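Local coordinates for protein KLLA0F12672p (Kluyveromyces lactis, PDB 4M3O) that probably dephosphorylates the C-terminal repeats of RNA polymerase II subunit B1 during transcription, this fragment being its zinc-binding N-terminal domain, at residues Q59-A62 / D63-Q66; K114-F117 / R118-Q121; V65-R68 / N69-K72; I35-L38 / I39-V43. All coordinates share one frame; numbering follows the deposited sequence.

Contact 1: residues Q59-A62 / D63-Q66; sequences QDYA and DLVQ
Q59 and D63 face each other one turn apart on helix 58-70, an alpha helix of the Rtr1/RPAP2 zinc-binding domain, and are joined through both backbone and side chains. The amide of D63 donates to Q59 O, and the i to i+4 pattern runs on unbroken: L64 N to D60 O, V65 N to Y61 O and Q66 N to A62 O, all within 2.9 to 3.1 Å. All four carbonyls of 59-62 therefore have a backbone donor.

The side-chain bond runs the other way along the helix, from Q59 NE2 to D63 OD1 at 2.7 Å with an N-H...O angle of 153°. The oxygen lies in the plane of the Q59 amide, yet the nitrogen meets the carboxylate from above, 35° out of its plane. Q59 reaches it because CG stands anti to the backbone N (chi1 -173°) and the chain then bends at chi2, bringing the amide over D63. The amide N-H probably offsets part of the negative charge of a carboxylate whose OD2 lies 3.1 Å from Q59 O, an acceptor that can give it nothing.

On the inner side, the Y61 hydroxyl is satisfied by S120 of helix 114-125, and Y123 of that helix meets the Y61 ring. D60 uses its backbone N to bond T57 OG1 just upstream. Within the helix the Y61 ring slants across two aliphatic neighbours: its CD1 is 4.3 Å from L64 CD1, and its CE2 approaches V65 CG2 to 3.7 Å.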
# COMPACT_ATOMS: atom_id res chain seq x y z
N GLN A 59 -9.32 -3.93 -1.46
CA GLN A 59 -9.69 -3.95 -0.06
C GLN A 59 -8.47 -3.88 0.88
O GLN A 59 -8.55 -3.26 1.90
CB GLN A 59 -10.45 -5.24 0.29
CG GLN A 59 -10.98 -5.20 1.74
CD GLN A 59 -11.92 -4.02 1.92
OE1 GLN A 59 -12.84 -3.87 1.13
NE2 GLN A 59 -11.64 -3.16 2.89
N ASP A 60 -7.38 -4.55 0.56
CA ASP A 60 -6.16 -4.43 1.38
C ASP A 60 -5.65 -3.01 1.38
O ASP A 60 -5.12 -2.56 2.36
CB ASP A 60 -4.98 -5.27 0.85
CG ASP A 60 -5.25 -6.75 0.79
OD1 ASP A 60 -6.10 -7.26 1.60
OD2 ASP A 60 -4.58 -7.40 -0.08
N TYR A 61 -5.78 -2.32 0.24
CA TYR A 61 -5.41 -0.90 0.15
C TYR A 61 -6.30 -0.03 1.03
O TYR A 61 -5.77 0.75 1.82
CB TYR A 61 -5.40 -0.35 -1.31
CG TYR A 61 -4.94 1.09 -1.36
CD1 TYR A 61 -3.56 1.43 -1.29
CD2 TYR A 61 -5.84 2.12 -1.45
CE1 TYR A 61 -3.13 2.75 -1.34
CE2 TYR A 61 -5.42 3.44 -1.47
CZ TYR A 61 -4.06 3.74 -1.41
OH TYR A 61 -3.71 5.06 -1.42
N ALA A 62 -7.60 -0.18 0.93
CA ALA A 62 -8.53 0.53 1.85
C ALA A 62 -8.21 0.27 3.32
O ALA A 62 -8.25 1.20 4.12
CB ALA A 62 -10.00 0.13 1.60
N ASP A 63 -7.85 -0.96 3.67
CA ASP A 63 -7.47 -1.24 5.03
C ASP A 63 -6.12 -0.58 5.39
O ASP A 63 -5.97 -0.07 6.51
CB ASP A 63 -7.37 -2.75 5.27
CG ASP A 63 -8.71 -3.51 4.92
OD1 ASP A 63 -9.80 -2.91 4.87
OD2 ASP A 63 -8.65 -4.73 4.66
N LEU A 64 -5.16 -0.59 4.44
CA LEU A 64 -3.92 0.17 4.60
C LEU A 64 -4.21 1.62 5.02
O LEU A 64 -3.60 2.18 5.96
CB LEU A 64 -3.10 0.11 3.30
CG LEU A 64 -1.69 0.70 3.26
CD1 LEU A 64 -0.92 0.46 1.98
CD2 LEU A 64 -1.70 2.19 3.45
N VAL A 65 -5.13 2.26 4.31
CA VAL A 65 -5.45 3.63 4.54
C VAL A 65 -5.99 3.77 5.96
O VAL A 65 -5.67 4.71 6.66
CB VAL A 65 -6.51 4.11 3.49
CG1 VAL A 65 -7.18 5.42 3.89
CG2 VAL A 65 -5.89 4.27 2.10
N GLN A 66 -6.85 2.86 6.37
CA GLN A 66 -7.45 2.94 7.73
C GLN A 66 -6.35 2.82 8.81
O GLN A 66 -6.24 3.62 9.69
CB GLN A 66 -8.41 1.76 7.91
CG GLN A 66 -9.80 2.19 8.26
CD GLN A 66 -10.53 2.82 7.09
OE1 GLN A 66 -10.28 3.98 6.72
NE2 GLN A 66 -11.46 2.06 6.52

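Contact 2: residues K114-F117 / R118-Q121; sequences KAHF and RCSQ. With ZN (zinc ion), chain C.
K114-F117 and R118-Q121 form consecutive turns of one alpha helix, with H116 CA and C119 CA 4.9 Å apart. R118 N bonds K114 O, C119 N bonds A115 O, S120 N bonds H116 O and Q121 N bonds F117 O; the last is nearly straight, with an N-H...O angle of 174°.

Among the side chains, F117 and Q121 meet face on. The Q121 amide stacks on one face of the phenyl ring with planes 24° apart, its CD 3.4 Å above the ring plane and offset toward the rim. Q121 CG adds an off-centre CH-pi contact, 4.2 Å from the centroid. F117 CG lies anti to the backbone N (chi1 176°), which carries the ring forward along the helix to this amide. R118 NH1 holds the amide from its other end, donating to Q121 OE1 at 2.9 Å in the carbonyl plane and on a lone pair, a bond that should restrain the amide's rotation over the ring.

Elsewhere on helix 114-125, H116 contributes one ligand to the zinc finger: its ND1 binds the zinc ion at 2.2 Å, with C74, C79 and C112 completing the site. H116 NE2 is bonded to E154, which probably orients the imidazole and may polarise it. C119 SG comes to the edge of this ring, near its plane, 4.2 Å from H116 CD2. S120 OG, already bonded to Y61, also bonds Y111 OH.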
# COMPACT_ATOMS: atom_id res chain seq x y z
N LYS A 114 -7.41 17.36 -0.66
CA LYS A 114 -8.28 16.72 -1.64
C LYS A 114 -7.44 16.01 -2.75
O LYS A 114 -7.85 14.99 -3.37
CB LYS A 114 -9.18 17.77 -2.27
CG LYS A 114 -10.30 17.21 -3.13
CD LYS A 114 -10.51 18.13 -4.31
CE LYS A 114 -9.36 18.00 -5.31
NZ LYS A 114 -9.76 18.54 -6.63
N ALA A 115 -6.29 16.58 -3.00
CA ALA A 115 -5.36 16.14 -3.99
C ALA A 115 -4.93 14.69 -3.65
O ALA A 115 -5.00 13.78 -4.52
CB ALA A 115 -4.17 17.10 -4.03
N HIS A 116 -4.59 14.47 -2.38
CA HIS A 116 -4.18 13.12 -1.90
C HIS A 116 -5.34 12.16 -1.83
O HIS A 116 -5.16 10.98 -2.15
CB HIS A 116 -3.31 13.18 -0.64
CG HIS A 116 -1.87 13.43 -0.95
ND1 HIS A 116 -0.88 13.43 -0.00
CD2 HIS A 116 -1.24 13.60 -2.14
CE1 HIS A 116 0.30 13.65 -0.58
NE2 HIS A 116 0.10 13.74 -1.88
N PHE A 117 -6.53 12.65 -1.47
CA PHE A 117 -7.77 11.89 -1.75
C PHE A 117 -7.83 11.37 -3.23
O PHE A 117 -8.03 10.20 -3.45
CB PHE A 117 -9.02 12.72 -1.40
CG PHE A 117 -10.31 12.06 -1.75
CD1 PHE A 117 -10.57 10.77 -1.40
CD2 PHE A 117 -11.28 12.77 -2.44
CE1 PHE A 117 -11.78 10.17 -1.73
CE2 PHE A 117 -12.47 12.18 -2.78
CZ PHE A 117 -12.75 10.90 -2.41
N ARG A 118 -7.65 12.25 -4.21
CA ARG A 118 -7.76 11.86 -5.63
C ARG A 118 -6.62 10.93 -6.06
O ARG A 118 -6.81 9.98 -6.81
CB ARG A 118 -7.83 13.14 -6.52
CG ARG A 118 -9.05 14.01 -6.31
CD ARG A 118 -10.34 13.21 -6.58
NE ARG A 118 -11.49 14.05 -6.93
CZ ARG A 118 -12.77 13.64 -6.91
NH1 ARG A 118 -13.13 12.43 -6.48
NH2 ARG A 118 -13.72 14.44 -7.33
N CYS A 119 -5.40 11.21 -5.61
CA CYS A 119 -4.26 10.36 -5.96
C CYS A 119 -4.47 8.94 -5.44
O CYS A 119 -4.13 7.95 -6.10
CB CYS A 119 -2.96 10.94 -5.39
SG CYS A 119 -2.42 12.51 -6.07
N SER A 120 -5.05 8.88 -4.24
CA SER A 120 -5.37 7.64 -3.57
C SER A 120 -6.45 6.82 -4.27
O SER A 120 -6.26 5.60 -4.52
CB SER A 120 -5.76 7.89 -2.08
OG SER A 120 -5.90 6.61 -1.46
N GLN A 121 -7.54 7.45 -4.63
CA GLN A 121 -8.57 6.86 -5.49
C GLN A 121 -8.03 6.37 -6.88
O GLN A 121 -8.31 5.26 -7.33
CB GLN A 121 -9.58 7.96 -5.86
CG GLN A 121 -10.47 8.36 -4.72
CD GLN A 121 -11.58 9.29 -5.23
OE1 GLN A 121 -11.31 10.31 -5.86
NE2 GLN A 121 -12.81 8.87 -5.05
ZN ZN C . -1.19 13.34 2.21

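Contact 3: residues V65-R68 / N69-K72; sequences VQER and NLVK
N69 opens the last turn of helix 58-70 by giving its backbone N to V65 O at 3.0 Å, and its side chain runs alongside that of V65, pointing the same way. N69 CB also rests 3.4 Å from Q66 O. An alanine here would keep the backbone bond but is likely to leave the flank of V65 CG1 and the E110 side of the helix without the side-chain amide group that now lies against them.

L70 N follows with a bond to Q66 O, while its CD1 lies 3.4 Å from E67 OE1, an apolar methyl against a carboxylate oxygen. At V71 the helical pattern slackens: V71 N is shared between E67 O, a weak bond at 3.5 Å, and R68 O, which it meets from above the carbonyl plane. K72, with positive phi (59°), is the C-prime residue of a Schellman motif, its N bonded to N69 O at 2.8 Å and R73 N turned back to R68 O.

R68 places this helix end in the fold. Its guanidinium bonds L38 O at the end of helix 24-40, forms a salt bridge with D42 of strand 42-43, and donates to C74 O of the zinc-binding loop.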
# COMPACT_ATOMS: atom_id res chain seq x y z
N VAL A 65 -5.13 2.26 4.31
CA VAL A 65 -5.45 3.63 4.54
C VAL A 65 -5.99 3.77 5.96
O VAL A 65 -5.67 4.71 6.66
CB VAL A 65 -6.51 4.11 3.49
CG1 VAL A 65 -7.18 5.42 3.89
CG2 VAL A 65 -5.89 4.27 2.10
N GLN A 66 -6.85 2.86 6.37
CA GLN A 66 -7.45 2.94 7.73
C GLN A 66 -6.35 2.82 8.81
O GLN A 66 -6.24 3.62 9.69
CB GLN A 66 -8.41 1.76 7.91
CG GLN A 66 -9.80 2.19 8.26
CD GLN A 66 -10.53 2.82 7.09
OE1 GLN A 66 -10.28 3.98 6.72
NE2 GLN A 66 -11.46 2.06 6.52
N GLU A 67 -5.56 1.77 8.70
CA GLU A 67 -4.46 1.54 9.65
C GLU A 67 -3.49 2.71 9.68
O GLU A 67 -3.02 3.11 10.76
CB GLU A 67 -3.74 0.25 9.28
CG GLU A 67 -3.33 -0.67 10.37
CD GLU A 67 -4.49 -1.08 11.22
OE1 GLU A 67 -4.43 -0.76 12.40
OE2 GLU A 67 -5.43 -1.70 10.68
N ARG A 68 -3.24 3.34 8.52
CA ARG A 68 -2.36 4.52 8.52
C ARG A 68 -2.99 5.70 9.27
O ARG A 68 -2.30 6.45 10.04
CB ARG A 68 -1.94 4.93 7.11
CG ARG A 68 -0.81 4.08 6.50
CD ARG A 68 -0.57 4.44 5.06
NE ARG A 68 -0.15 5.81 4.85
CZ ARG A 68 1.11 6.21 4.93
NH1 ARG A 68 2.07 5.33 5.26
NH2 ARG A 68 1.42 7.51 4.72
N ASN A 69 -4.28 5.90 9.06
CA ASN A 69 -4.98 6.94 9.78
C ASN A 69 -4.94 6.75 11.36
O ASN A 69 -4.78 7.70 12.09
CB ASN A 69 -6.42 7.02 9.29
CG ASN A 69 -6.55 7.54 7.87
OD1 ASN A 69 -5.59 8.07 7.26
ND2 ASN A 69 -7.73 7.39 7.33
N LEU A 70 -5.06 5.51 11.82
CA LEU A 70 -4.99 5.18 13.26
C LEU A 70 -3.66 5.52 13.89
O LEU A 70 -3.59 5.62 15.08
CB LEU A 70 -5.24 3.70 13.53
CG LEU A 70 -6.62 3.19 13.14
CD1 LEU A 70 -6.63 1.68 13.24
CD2 LEU A 70 -7.63 3.77 14.10
N VAL A 71 -2.60 5.63 13.09
CA VAL A 71 -1.31 6.12 13.60
C VAL A 71 -1.03 7.57 13.09
O VAL A 71 0.10 8.06 13.00
CB VAL A 71 -0.20 5.12 13.25
CG1 VAL A 71 1.12 5.50 13.90
CG2 VAL A 71 -0.61 3.71 13.68
N LYS A 72 -2.10 8.25 12.79
CA LYS A 72 -2.06 9.63 12.33
C LYS A 72 -1.24 9.87 11.05
O LYS A 72 -0.62 10.91 10.87
CB LYS A 72 -1.67 10.57 13.46
CG LYS A 72 -2.65 10.45 14.63
CD LYS A 72 -2.26 11.37 15.76
CE LYS A 72 -2.88 10.90 17.07
NZ LYS A 72 -2.32 11.75 18.14

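Contact 4: residues I35-L38 / I39-V43; sequences IDLL and ITKDV
L38, I39 and L37 bury the most surface where helix 24-40 unwinds into strand 42-43. L38 is turned inward: CG anti to the carbonyl carbon (chi1 -59°) sends CD2 to V43 CG2 at 3.7 Å, so the last helical turn and the strand after it pack on each other. I39 lies back over the preceding turn, with CG1 3.2 Å from D36 O and CG2 3.3 Å from I35 O. A glycine in its place would probably uncover these two carbonyls and open a gap beside E67 and R68 of helix 58-70, against which the isoleucine also lies.

The backbone marks a fraying helix C-terminus. I39 N makes only weak bonds, to I35 O and D36 O, and T40 N likewise to D36 O and L37 O; K41 N to L37 O, at 3.0 Å, is firmer. At K41 the backbone swings out to an extended conformation, and D42-V43 then form a short strand parallel to 2-3.

T40 OG1 sits 2.9 Å from L37 O and 3.0 Å from D36 O, its single proton able to serve either carbonyl. The torsion that sets this hydroxyl between the backbone N and the carbonyl carbon (chi1 47°) folds it back onto the helix end. L37 CD1 touches the K41 chain at CD, 3.8 Å away, while K41 NZ continues to a salt bridge with E7 of helix 5-13.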
# COMPACT_ATOMS: atom_id res chain seq x y z
N ILE A 35 1.86 -4.55 5.12
CA ILE A 35 1.01 -3.53 5.75
C ILE A 35 1.66 -2.92 6.98
O ILE A 35 1.73 -1.68 7.12
CB ILE A 35 -0.40 -4.11 6.01
CG1 ILE A 35 -1.16 -4.18 4.67
CG2 ILE A 35 -1.15 -3.25 7.00
CD1 ILE A 35 -2.13 -5.33 4.52
N ASP A 36 2.20 -3.76 7.84
CA ASP A 36 2.96 -3.29 9.00
C ASP A 36 4.10 -2.34 8.62
O ASP A 36 4.32 -1.32 9.30
CB ASP A 36 3.56 -4.48 9.76
CG ASP A 36 2.75 -4.89 11.00
OD1 ASP A 36 2.43 -6.09 11.13
OD2 ASP A 36 2.46 -4.01 11.86
N LEU A 37 4.84 -2.68 7.56
CA LEU A 37 5.94 -1.83 7.11
C LEU A 37 5.38 -0.52 6.62
O LEU A 37 5.95 0.55 6.89
CB LEU A 37 6.71 -2.49 5.95
CG LEU A 37 7.96 -1.71 5.53
CD1 LEU A 37 8.92 -1.57 6.71
CD2 LEU A 37 8.65 -2.41 4.36
N LEU A 38 4.23 -0.57 5.94
CA LEU A 38 3.71 0.70 5.35
C LEU A 38 2.92 1.60 6.32
O LEU A 38 2.44 2.65 5.93
CB LEU A 38 2.87 0.39 4.11
CG LEU A 38 3.68 -0.37 3.03
CD1 LEU A 38 2.84 -0.78 1.85
CD2 LEU A 38 4.87 0.47 2.60
N ILE A 39 2.79 1.17 7.57
CA ILE A 39 2.27 2.07 8.62
C ILE A 39 3.36 2.66 9.53
O ILE A 39 3.14 3.71 10.16
CB ILE A 39 1.18 1.40 9.47
CG1 ILE A 39 1.82 0.32 10.34
CG2 ILE A 39 0.10 0.87 8.54
CD1 ILE A 39 1.48 0.48 11.81
N THR A 40 4.51 1.97 9.60
CA THR A 40 5.68 2.44 10.33
C THR A 40 6.43 3.43 9.48
O THR A 40 6.99 4.37 10.04
CB THR A 40 6.60 1.27 10.74
OG1 THR A 40 6.81 0.38 9.64
CG2 THR A 40 5.94 0.50 11.80
N LYS A 41 6.39 3.25 8.15
CA LYS A 41 7.15 4.07 7.18
C LYS A 41 6.27 4.47 6.00
O LYS A 41 5.22 3.84 5.77
CB LYS A 41 8.31 3.27 6.59
CG LYS A 41 9.32 2.86 7.63
CD LYS A 41 10.37 1.92 7.07
CE LYS A 41 11.48 1.75 8.10
NZ LYS A 41 12.70 1.15 7.51
N ASP A 42 6.70 5.50 5.27
CA ASP A 42 5.99 5.97 4.08
C ASP A 42 6.79 5.48 2.92
O ASP A 42 7.96 5.17 3.08
CB ASP A 42 5.85 7.47 4.08
CG ASP A 42 5.23 8.00 5.40
OD1 ASP A 42 4.28 7.37 5.93
OD2 ASP A 42 5.68 9.06 5.89
N VAL A 43 6.16 5.41 1.75
CA VAL A 43 6.76 4.88 0.54
C VAL A 43 7.62 5.96 -0.11
O VAL A 43 7.22 7.09 -0.26
CB VAL A 43 5.70 4.43 -0.47
CG1 VAL A 43 6.33 4.20 -1.84
CG2 VAL A 43 4.97 3.20 0.07

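Contacts 1 and 3 are successive parts of helix 58-70, sharing V65 and Q66, with centres about 9 Å apart. This helix stands between the other two contacts. Toward contact 2, Y61 OH lies 2.7 Å from S120 OG, a probable hydrogen bond. Toward contact 4, L64 CD1 packs on L38 CD1 at 4.0 Å, and R68 NH1 reaches L38 O at 2.8 Å and D42 OD1 at 3.1 Å. Contacts 2 and 4 do not touch; their nearest atoms are about 10 Å apart. The zinc ion is bound directly in contact 2, whereas the side chains of R68 and Y61 lie about 7 and 9 Å from it.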